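Local coordinates for VAL-1 (Chlorella virus, PDB 3GNE), which probably cleaves alginate by beta-elimination, as a viral member of polysaccharide lyase family 14 with pH-dependent modes of action, at residues N69-T74 and D209-R214; T96-G101 and T111-R116; L135-P140 and P182-E187; K173-K178 and R201-R206. All coordinates share one frame; numbering follows the deposited sequence. Where two conformers were deposited one is given.

Contact 1. Residues N69-T74 and D209-R214; sequences NKNAIT and DLLISR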
# COMPACT_ATOMS: atom_id res chain seq x y z
N ASN A 69 -4.48 -1.47 15.53
CA ASN A 69 -3.41 -1.67 16.52
C ASN A 69 -2.26 -0.83 16.04
O ASN A 69 -1.68 -1.14 14.99
CB ASN A 69 -3.06 -3.16 16.54
CG ASN A 69 -2.01 -3.49 17.54
OD1 ASN A 69 -1.13 -2.67 17.78
ND2 ASN A 69 -2.10 -4.68 18.11
N LYS A 70 -1.90 0.22 16.76
CA LYS A 70 -0.88 1.16 16.26
C LYS A 70 0.49 0.55 16.29
O LYS A 70 1.38 1.13 15.70
CB LYS A 70 -0.93 2.43 17.09
CG LYS A 70 -2.32 3.14 16.93
CD LYS A 70 -2.34 4.29 17.92
CE LYS A 70 -3.45 5.24 17.61
NZ LYS A 70 -4.35 5.57 18.72
N ASN A 71 0.66 -0.57 17.01
CA ASN A 71 1.98 -1.19 17.02
C ASN A 71 2.16 -2.28 15.97
O ASN A 71 3.31 -2.60 15.64
CB ASN A 71 2.26 -1.77 18.42
CG ASN A 71 2.46 -0.58 19.36
OD1 ASN A 71 1.72 -0.28 20.27
ND2 ASN A 71 3.51 0.19 19.08
N ALA A 72 1.09 -2.86 15.45
CA ALA A 72 1.29 -3.93 14.44
C ALA A 72 -0.04 -4.17 13.79
O ALA A 72 -1.03 -4.44 14.50
CB ALA A 72 1.81 -5.20 15.12
N ILE A 73 -0.10 -4.09 12.45
CA ILE A 73 -1.36 -4.32 11.79
C ILE A 73 -1.10 -4.80 10.36
O ILE A 73 -0.03 -4.47 9.80
CB ILE A 73 -2.17 -3.00 11.79
CG1 ILE A 73 -3.67 -3.25 11.66
CG2 ILE A 73 -1.69 -2.03 10.72
CD1 ILE A 73 -4.28 -3.99 12.82
N THR A 74 -2.08 -5.48 9.81
CA THR A 74 -2.02 -5.92 8.41
C THR A 74 -3.24 -5.37 7.68
O THR A 74 -4.34 -5.30 8.23
CB THR A 74 -1.96 -7.45 8.40
OG1 THR A 74 -0.67 -7.77 8.96
CG2 THR A 74 -2.08 -7.99 6.99
N ASP A 209 5.86 7.81 20.49
CA ASP A 209 4.64 8.56 20.15
C ASP A 209 4.32 8.49 18.65
O ASP A 209 3.26 8.98 18.23
CB ASP A 209 4.76 10.02 20.55
CG ASP A 209 5.86 10.74 19.81
OD1 ASP A 209 7.03 10.36 20.00
OD2 ASP A 209 5.58 11.66 19.01
N LEU A 210 5.27 7.95 17.86
CA LEU A 210 5.05 7.91 16.39
C LEU A 210 4.81 6.48 16.00
O LEU A 210 5.78 5.69 15.94
CB LEU A 210 6.30 8.46 15.74
CG LEU A 210 6.55 9.97 15.98
CD1 LEU A 210 7.96 10.35 15.52
CD2 LEU A 210 5.48 10.86 15.35
N LEU A 211 3.57 6.08 15.78
CA LEU A 211 3.21 4.68 15.58
C LEU A 211 2.42 4.61 14.29
O LEU A 211 2.30 5.61 13.54
CB LEU A 211 2.38 4.19 16.78
CG LEU A 211 3.07 4.35 18.14
CD1 LEU A 211 2.05 4.02 19.21
CD2 LEU A 211 4.30 3.44 18.20
N ILE A 212 1.88 3.42 14.00
CA ILE A 212 1.08 3.34 12.76
C ILE A 212 -0.11 4.28 12.86
O ILE A 212 -0.80 4.26 13.90
CB ILE A 212 0.65 1.89 12.57
CG1 ILE A 212 1.87 0.99 12.38
CG2 ILE A 212 -0.32 1.79 11.40
CD1 ILE A 212 1.64 -0.51 12.53
N SER A 213 -0.30 5.10 11.85
CA SER A 213 -1.32 6.18 11.97
C SER A 213 -2.41 6.08 10.97
O SER A 213 -3.47 6.62 11.25
CB SER A 213 -0.62 7.53 11.93
OG SER A 213 0.12 7.68 10.73
N ARG A 214 -2.23 5.45 9.80
CA ARG A 214 -3.37 5.32 8.89
C ARG A 214 -3.10 4.25 7.84
O ARG A 214 -1.95 3.89 7.59
CB ARG A 214 -3.72 6.62 8.12
CG ARG A 214 -2.69 7.02 7.04
CD ARG A 214 -3.18 8.29 6.35
NE ARG A 214 -2.46 8.68 5.14
CZ ARG A 214 -1.31 9.36 5.10
NH1 ARG A 214 -0.70 9.68 6.27
NH2 ARG A 214 -0.79 9.66 3.92

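Contact 2. Residues T96-G101 and T111-R116; sequences TFIGHG and TGASNR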
# COMPACT_ATOMS: atom_id res chain seq x y z
N THR A 96 0.46 1.29 4.61
CA THR A 96 0.35 1.90 5.92
C THR A 96 1.33 3.03 6.07
O THR A 96 2.44 2.96 5.58
CB THR A 96 0.63 0.77 6.94
OG1 THR A 96 0.23 1.12 8.23
CG2 THR A 96 2.12 0.55 6.94
N PHE A 97 0.89 4.10 6.76
CA PHE A 97 1.77 5.21 7.11
C PHE A 97 1.99 5.23 8.62
O PHE A 97 1.09 4.84 9.36
CB PHE A 97 1.16 6.55 6.65
CG PHE A 97 1.49 6.82 5.16
CD1 PHE A 97 0.96 6.02 4.16
CD2 PHE A 97 2.33 7.88 4.80
CE1 PHE A 97 1.24 6.29 2.81
CE2 PHE A 97 2.65 8.15 3.48
CZ PHE A 97 2.11 7.33 2.50
N ILE A 98 3.21 5.64 8.98
CA ILE A 98 3.72 5.68 10.34
C ILE A 98 3.86 7.13 10.78
O ILE A 98 4.43 7.89 9.98
CB ILE A 98 5.13 5.07 10.44
CG1 ILE A 98 5.21 3.59 10.10
CG2 ILE A 98 5.68 5.27 11.86
CD1 ILE A 98 3.91 2.94 10.53
N GLY A 99 3.42 7.50 11.97
CA GLY A 99 3.76 8.85 12.47
C GLY A 99 3.00 9.91 11.67
O GLY A 99 1.83 9.75 11.30
N HIS A 100 3.68 11.01 11.42
CA HIS A 100 3.13 12.10 10.58
C HIS A 100 4.27 12.68 9.77
O HIS A 100 5.45 12.39 10.09
CB HIS A 100 2.45 13.18 11.45
CG HIS A 100 3.41 13.92 12.33
ND1 HIS A 100 4.01 15.10 11.96
CD2 HIS A 100 3.86 13.58 13.56
CE1 HIS A 100 4.79 15.47 12.99
NE2 HIS A 100 4.71 14.56 13.97
N GLY A 101 3.99 13.46 8.76
CA GLY A 101 5.06 14.04 7.94
C GLY A 101 5.14 13.27 6.65
O GLY A 101 4.70 12.12 6.53
N THR A 111 9.63 12.34 11.06
CA THR A 111 8.55 11.80 11.87
C THR A 111 7.70 10.79 11.15
O THR A 111 6.84 10.19 11.80
CB THR A 111 7.66 12.99 12.34
OG1 THR A 111 7.41 13.83 11.19
CG2 THR A 111 8.39 13.84 13.34
N GLY A 112 7.94 10.56 9.86
CA GLY A 112 7.01 9.78 9.06
C GLY A 112 7.68 8.67 8.31
O GLY A 112 8.83 8.80 7.88
N ALA A 113 6.96 7.59 8.06
CA ALA A 113 7.42 6.50 7.20
C ALA A 113 6.21 5.89 6.53
O ALA A 113 5.07 6.11 6.92
CB ALA A 113 8.12 5.42 8.02
N SER A 114 6.47 5.08 5.50
CA SER A 114 5.33 4.39 4.87
C SER A 114 5.80 3.02 4.34
O SER A 114 6.99 2.81 4.01
CB SER A 114 4.67 5.19 3.73
OG SER A 114 5.67 5.38 2.71
N ASN A 115 4.80 2.12 4.30
CA ASN A 115 5.00 0.72 3.89
C ASN A 115 3.93 0.40 2.87
O ASN A 115 2.77 0.29 3.28
CB ASN A 115 4.85 -0.18 5.13
CG ASN A 115 5.38 -1.58 4.88
OD1 ASN A 115 6.20 -1.73 3.96
ND2 ASN A 115 4.92 -2.55 5.65
N ARG A 116 4.28 0.31 1.59
CA ARG A 116 3.27 0.15 0.56
C ARG A 116 3.55 -1.06 -0.31
O ARG A 116 4.68 -1.50 -0.45
CB ARG A 116 3.22 1.38 -0.34
CG ARG A 116 2.54 2.57 0.34
CD ARG A 116 2.39 3.76 -0.65
NE ARG A 116 3.77 4.33 -0.84
CZ ARG A 116 4.07 5.28 -1.72
NH1 ARG A 116 3.11 5.76 -2.54
NH2 ARG A 116 5.31 5.78 -1.83

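Contact 3. Residues L135-P140 and P182-E187; sequences LKQKIP and PQLDGE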
# COMPACT_ATOMS: atom_id res chain seq x y z
N LEU A 135 17.18 8.70 10.76
CA LEU A 135 16.90 7.58 11.68
C LEU A 135 17.76 6.44 11.25
O LEU A 135 17.76 6.04 10.07
CB LEU A 135 15.42 7.23 11.59
CG LEU A 135 15.01 6.09 12.52
CD1 LEU A 135 15.33 6.44 13.98
CD2 LEU A 135 13.52 5.79 12.32
N LYS A 136 18.54 5.93 12.19
CA LYS A 136 19.49 4.86 11.86
C LYS A 136 18.76 3.66 11.28
O LYS A 136 17.65 3.28 11.71
CB LYS A 136 20.23 4.47 13.16
CG LYS A 136 21.25 3.35 12.90
CD LYS A 136 22.15 3.09 14.12
CE LYS A 136 23.09 1.91 13.82
NZ LYS A 136 22.75 1.34 12.47
N GLN A 137 19.37 3.00 10.31
CA GLN A 137 18.89 1.72 9.80
C GLN A 137 20.06 0.76 9.74
O GLN A 137 21.17 1.26 9.59
CB GLN A 137 18.29 1.84 8.40
CG GLN A 137 17.06 2.82 8.40
CD GLN A 137 15.85 2.25 9.12
OE1 GLN A 137 15.75 1.09 9.55
NE2 GLN A 137 14.87 3.19 9.27
N LYS A 138 19.83 -0.53 9.82
CA LYS A 138 20.92 -1.46 9.56
C LYS A 138 20.77 -2.22 8.27
O LYS A 138 21.68 -2.87 7.78
CB LYS A 138 21.03 -2.46 10.72
CG LYS A 138 19.83 -3.42 10.80
CD LYS A 138 20.01 -4.32 12.01
CE LYS A 138 18.83 -4.39 12.92
NZ LYS A 138 18.72 -5.54 13.83
N ILE A 139 19.58 -2.18 7.69
CA ILE A 139 19.36 -2.82 6.39
C ILE A 139 20.04 -2.00 5.32
O ILE A 139 19.74 -0.82 5.13
CB ILE A 139 17.83 -2.91 6.14
CG1 ILE A 139 17.18 -3.81 7.20
CG2 ILE A 139 17.51 -3.31 4.72
CD1 ILE A 139 15.66 -3.55 7.27
N PRO A 140 20.95 -2.61 4.56
CA PRO A 140 21.66 -1.83 3.55
C PRO A 140 20.71 -1.22 2.53
O PRO A 140 19.81 -1.91 2.05
CB PRO A 140 22.54 -2.85 2.85
CG PRO A 140 22.74 -3.92 3.91
CD PRO A 140 21.43 -4.01 4.65
N PRO A 182 15.23 3.58 19.43
CA PRO A 182 14.59 2.59 18.57
C PRO A 182 15.45 1.33 18.43
O PRO A 182 16.66 1.44 18.27
CB PRO A 182 14.49 3.28 17.21
CG PRO A 182 14.75 4.71 17.46
CD PRO A 182 15.56 4.82 18.72
N GLN A 183 14.82 0.17 18.47
CA GLN A 183 15.55 -1.09 18.66
C GLN A 183 15.77 -1.88 17.37
O GLN A 183 16.18 -3.08 17.44
CB GLN A 183 14.83 -1.94 19.72
CG GLN A 183 14.86 -1.37 21.11
CD GLN A 183 16.27 -1.21 21.65
OE1 GLN A 183 16.83 -0.10 21.79
NE2 GLN A 183 16.87 -2.34 21.97
N LEU A 184 15.55 -1.33 16.17
CA LEU A 184 15.87 -2.05 14.91
C LEU A 184 15.28 -3.45 14.85
O LEU A 184 15.91 -4.43 14.42
CB LEU A 184 17.40 -2.01 14.69
CG LEU A 184 17.97 -0.62 14.36
CD1 LEU A 184 19.49 -0.58 14.53
CD2 LEU A 184 17.59 -0.17 12.94
N ASP A 185 14.03 -3.54 15.30
CA ASP A 185 13.34 -4.82 15.39
C ASP A 185 11.92 -4.68 14.82
O ASP A 185 11.11 -5.53 15.10
CB ASP A 185 13.27 -5.33 16.82
CG ASP A 185 12.63 -4.37 17.81
OD1 ASP A 185 12.33 -3.21 17.45
OD2 ASP A 185 12.44 -4.81 18.97
N GLY A 186 11.71 -3.60 14.05
CA GLY A 186 10.44 -3.48 13.31
C GLY A 186 10.47 -4.48 12.17
O GLY A 186 11.48 -5.04 11.76
N GLU A 187 9.29 -4.72 11.61
CA GLU A 187 9.13 -5.72 10.57
C GLU A 187 8.13 -5.26 9.52
O GLU A 187 7.30 -4.37 9.76
CB GLU A 187 8.56 -7.03 11.15
CG GLU A 187 9.38 -7.60 12.28
CD GLU A 187 8.87 -8.93 12.78
OE1 GLU A 187 7.84 -9.45 12.26
OE2 GLU A 187 9.46 -9.48 13.74

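Contact 4. Residues K173-K178 and R201-R206; sequences KMNTFK and RINWSR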
# COMPACT_ATOMS: atom_id res chain seq x y z
N LYS A 173 4.95 -3.94 11.46
CA LYS A 173 5.09 -4.08 12.92
C LYS A 173 6.14 -3.08 13.38
O LYS A 173 7.29 -3.09 12.92
CB LYS A 173 5.55 -5.51 13.27
CG LYS A 173 5.79 -5.66 14.79
CD LYS A 173 6.12 -7.11 15.13
CE LYS A 173 6.04 -7.21 16.66
NZ LYS A 173 7.21 -6.60 17.33
N MET A 174 5.71 -2.19 14.27
CA MET A 174 6.63 -1.18 14.76
C MET A 174 7.83 -1.81 15.47
O MET A 174 7.72 -2.84 16.11
CB MET A 174 5.93 -0.21 15.75
CG MET A 174 4.96 0.75 15.08
SD MET A 174 5.74 1.99 14.03
CE MET A 174 7.18 2.44 15.00
N ASN A 175 8.95 -1.08 15.32
CA ASN A 175 10.04 -1.42 16.24
C ASN A 175 9.64 -1.10 17.68
O ASN A 175 8.69 -0.32 17.95
CB ASN A 175 11.26 -0.57 15.92
CG ASN A 175 10.95 0.93 15.89
OD1 ASN A 175 10.39 1.44 14.90
ND2 ASN A 175 11.27 1.66 16.99
N THR A 176 10.40 -1.68 18.60
CA THR A 176 10.25 -1.33 20.03
C THR A 176 11.21 -0.21 20.38
O THR A 176 12.02 0.16 19.54
CB THR A 176 10.46 -2.50 20.97
OG1 THR A 176 11.80 -2.98 20.79
CG2 THR A 176 9.55 -3.65 20.58
N PHE A 177 11.13 0.31 21.58
CA PHE A 177 12.04 1.32 22.05
C PHE A 177 12.58 0.83 23.38
O PHE A 177 11.92 0.18 24.20
CB PHE A 177 11.40 2.70 22.28
CG PHE A 177 10.82 3.18 20.95
CD1 PHE A 177 11.53 4.07 20.18
CD2 PHE A 177 9.60 2.69 20.51
CE1 PHE A 177 11.01 4.49 18.96
CE2 PHE A 177 9.07 3.10 19.28
CZ PHE A 177 9.81 3.99 18.53
N LYS A 178 13.84 1.13 23.65
CA LYS A 178 14.28 0.67 25.00
C LYS A 178 15.01 1.88 25.60
O LYS A 178 15.80 2.37 24.78
CB LYS A 178 15.04 -0.63 24.87
CG LYS A 178 16.55 -0.53 24.87
CD LYS A 178 17.14 -1.38 26.00
CE LYS A 178 18.45 -0.71 26.45
NZ LYS A 178 18.44 0.69 25.90
N ARG A 201 14.18 -6.17 11.15
CA ARG A 201 15.27 -5.25 11.52
C ARG A 201 15.12 -3.80 11.10
O ARG A 201 16.06 -3.02 10.91
CB ARG A 201 16.59 -5.93 11.13
CG ARG A 201 16.86 -7.11 12.08
CD ARG A 201 16.76 -8.47 11.40
NE ARG A 201 17.73 -9.43 11.93
CZ ARG A 201 18.99 -9.57 11.52
NH1 ARG A 201 19.48 -8.81 10.55
NH2 ARG A 201 19.77 -10.48 12.10
N ILE A 202 13.85 -3.38 11.00
CA ILE A 202 13.53 -2.04 10.52
C ILE A 202 13.32 -1.07 11.65
O ILE A 202 12.70 -1.43 12.66
CB ILE A 202 12.17 -2.09 9.76
CG1 ILE A 202 12.22 -3.09 8.59
CG2 ILE A 202 11.80 -0.71 9.30
CD1 ILE A 202 10.88 -3.36 7.99
N ASN A 203 13.83 0.14 11.54
CA ASN A 203 13.38 1.24 12.41
C ASN A 203 12.23 1.98 11.71
O ASN A 203 12.46 2.65 10.70
CB ASN A 203 14.50 2.19 12.78
CG ASN A 203 15.25 1.88 14.06
OD1 ASN A 203 16.32 2.48 14.25
ND2 ASN A 203 14.75 1.03 14.91
N TRP A 204 11.02 1.85 12.24
CA TRP A 204 9.89 2.55 11.63
C TRP A 204 9.70 3.95 12.15
O TRP A 204 9.11 4.79 11.44
CB TRP A 204 8.62 1.73 11.86
CG TRP A 204 8.44 0.57 10.95
CD1 TRP A 204 8.38 -0.75 11.25
CD2 TRP A 204 8.28 0.66 9.49
NE1 TRP A 204 8.19 -1.49 10.11
CE2 TRP A 204 8.13 -0.65 9.02
CE3 TRP A 204 8.26 1.73 8.60
CZ2 TRP A 204 7.96 -0.97 7.68
CZ3 TRP A 204 8.09 1.46 7.25
CH2 TRP A 204 7.94 0.12 6.82
N SER A 205 10.16 4.27 13.38
CA SER A 205 10.01 5.65 13.83
C SER A 205 11.06 5.88 14.91
O SER A 205 11.63 4.99 15.48
CB SER A 205 8.61 6.00 14.38
OG SER A 205 8.48 5.52 15.73
N ARG A 206 11.21 7.21 15.16
CA ARG A 206 12.24 7.62 16.12
C ARG A 206 11.78 7.73 17.56
O ARG A 206 12.62 7.95 18.44
CB ARG A 206 12.78 8.97 15.63
CG ARG A 206 11.77 10.09 15.92
CD ARG A 206 12.51 11.39 16.08
NE ARG A 206 13.50 11.65 15.07
CZ ARG A 206 14.78 11.97 15.17
NH1 ARG A 206 15.43 12.11 16.33
NH2 ARG A 206 15.46 12.16 14.05

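Contact 1. Residues N69-T74 and D209-R214
Ile-212 and Lys-70 share the one hydrogen bond between N69-T74 and D209-R214: Ile-212 N gives its hydrogen to Lys-70 O at 2.9 Å, in the carbonyl plane and on a lone pair, with 153° at the hydrogen. A second set of polar bonds shapes the turn presenting this carbonyl. Asn-69 OD1 takes the backbone N of Asn-71 at 2.9 Å, making an Asx turn, and also accepts, at 3.2 Å, from Ala-72 N, which approaches from well out of the amide plane.

The turn leads into strand 72-80 of one sheet, while D209-R214 leads into strand 212-221 of the other, tying the two sheets of the beta-sandwich together at one end. Within D209-R214, Ser-213 and Arg-214 both face Phe-97, a classic beta bulge.

Apolar packing centres on Ile-212. With CG1 beside its own backbone N (chi1 -63°), its CD1 reaches the backbone of the turn at Ala-72 N, 3.8 Å away, and Ile-73 CG2 at 4.1 Å. Thr-96 and Ile-98 also pack against Ile-212. Nearer solvent, Leu-211 CB lies 3.8 Å from Lys-70 CB, while Leu-211 CD2 meets Asn-71 ND2 in a methyl-to-amide van der Waals contact of 3.5 Å.

Contact 2. Residues T96-G101 and T111-R116
Phe-97 carries its ring beside its own backbone N (chi1 -84°), which lays one ring face over Ser-114. Ser-114 CB sits 3.5 Å from the ring centroid and only 7° off the normal, a CH-pi contact over the middle of the face. The Ser-114 hydroxyl turns to a bond with Ala-103 O. Arg-214 adds a cation-pi contact to the same ring.

At the connected end of the hairpin, where the chain loops from one strand to the other, His-100 CG lies between its backbone N and carbonyl carbon (chi1 66°), bringing the imidazole face over Thr-111, whose CB is 3.9 Å from the ring centroid. Thr-111 OG1 donates to His-100 O at 2.7 Å from above the carbonyl plane, and His-100 N gives a longer bond to Thr-111 O at 3.3 Å.

Strands 91-99 and 112-119 are antiparallel neighbours in the seven-stranded sheet of the sandwich. Thr-96 N to Asn-115 O and Asn-115 N to Thr-96 O are both 2.8 Å. Ile-98 and Ala-113 form the next hydrogen-bonded pair, with Ile-98 N to Ala-113 O at 2.8 Å and the return bond from Ala-113 N to Ile-98 O at 3.2 Å. Gly-99 leaves the strand with a positive phi.

On the side opposite Phe-97 and Ser-114, Asn-115 ND2 bonds Thr-172 and Ser-188 of the other sheet. Arg-116 NH2 binds a citrate anion, probably from the crystallisation liquor.

Contact 3. Residues L135-P140 and P182-E187
The loop that follows strand 125-130 meets the turn before strand 186-192 at the surface of the protein, and Leu-184 makes the largest contribution to the join, with Lys-138 alongside it. Leu-184 takes left-handed backbone angles, with both phi and psi positive, and its side chain heads for the loop, with CG beside its own backbone N (chi1 -69°). The Leu-184 CD2 branch settles against the loop backbone, 3.7 Å from Lys-136 O and 3.9 Å from Gln-137 CA.

Lys-138 runs past Leu-184 in the opposite direction, and a bend at chi3 (129°) helps bring the ammonium group back over the turn. Lys-138 NZ donates to Leu-184 O at 3.1 Å, in the carbonyl plane and on a lone pair. The price is tight packing just behind the nitrogen, where Lys-138 CE stands 3.3 Å from Leu-184 CB.

The turn links the small hairpin of strands 177-178 and 181-182 to strand 186-192 of the larger sheet; the loop packs on the turn through Leu-184 and on the hairpin through Pro-182, whose CG touches Leu-135 CD1 at 3.9 Å.

Gln-137 starts out away from the turn, but a bend at chi2 brings its amide back alongside it; NE2 bonds the backbone O of Asn-203, which holds the loop to the chain after strand 195-202. Gln-137 OE1 remains 4.1 Å from Leu-184 CD2.

Contact 4. Residues K173-K178 and R201-R206
Asn-175 OD1 is gripped by two successive backbone N-H groups, Trp-204 N at 2.8 Å and Ser-205 N at 3.2 Å. The first comes from above the amide plane, 39° out of it, whereas the second is tilted only 17°. Asn-175 can reach them because its CG is held between the backbone N and the carbonyl carbon (chi1 53°). The other end of the amide is fixed too: ND2 donates to Thr-176 O at 3.1 Å, close to the amide's own plane, and lies over one face of the Phe-177 ring toward its rim.

Phe-177 points its edge at Ser-205, with CZ 3.5 Å from OG in the ring plane. That hydroxyl bonds chiefly to Leu-210 O, with Ser-207 O as a second acceptor nearby.

Trp-204 is packed from two directions. Ile-202 CG2 sits over the centre of one face, and Lys-173 O meets the edge, 3.1 Å from CD1. The indole NE1 is spent on Glu-187 O. Met-174, in the one of two conformers given, curls back so that its CE packs on Trp-204 CB at 3.5 Å. Its SD makes an oblique Met-aromatic contact, 5.2 Å from the centroid of the Trp-204 five-membered ring.

These interactions join the chain running from strand 166-173 into the small 177-178 hairpin to the loop leaving strand 195-202. With Asn-175 bonded at both ends of its amide, its flip state is settled and the loop turn at Trp-204 is held by a side chain, while Ser-205 O is buried with no polar partner in the model.

How the contacts relate
Contacts 1, 2 and 4 meet around the end of the sandwich. Contacts 1 and 2, centres about 9 Å apart, meet in the seven-stranded sheet, where strand 212-221 of the first lies next to strand 91-99 of the second and Leu-211 O is 2.7 Å from Gly-99 N. Asn-71 O of contact 1 lies 2.8 Å from Met-174 N of contact 4. Between the sheets, Trp-204 of contact 4 packs on contact 2, its CH2 3.5 Å from Asn-115 CB. Contact 3 lies farther out, its centre about 6 Å from that of contact 4 and Gly-186 N 2.8 Å from Ile-202 O; it touches neither contact 1 nor 2. Arg-116 reaches the bound citrate and a glycerol, which may mark a pocket.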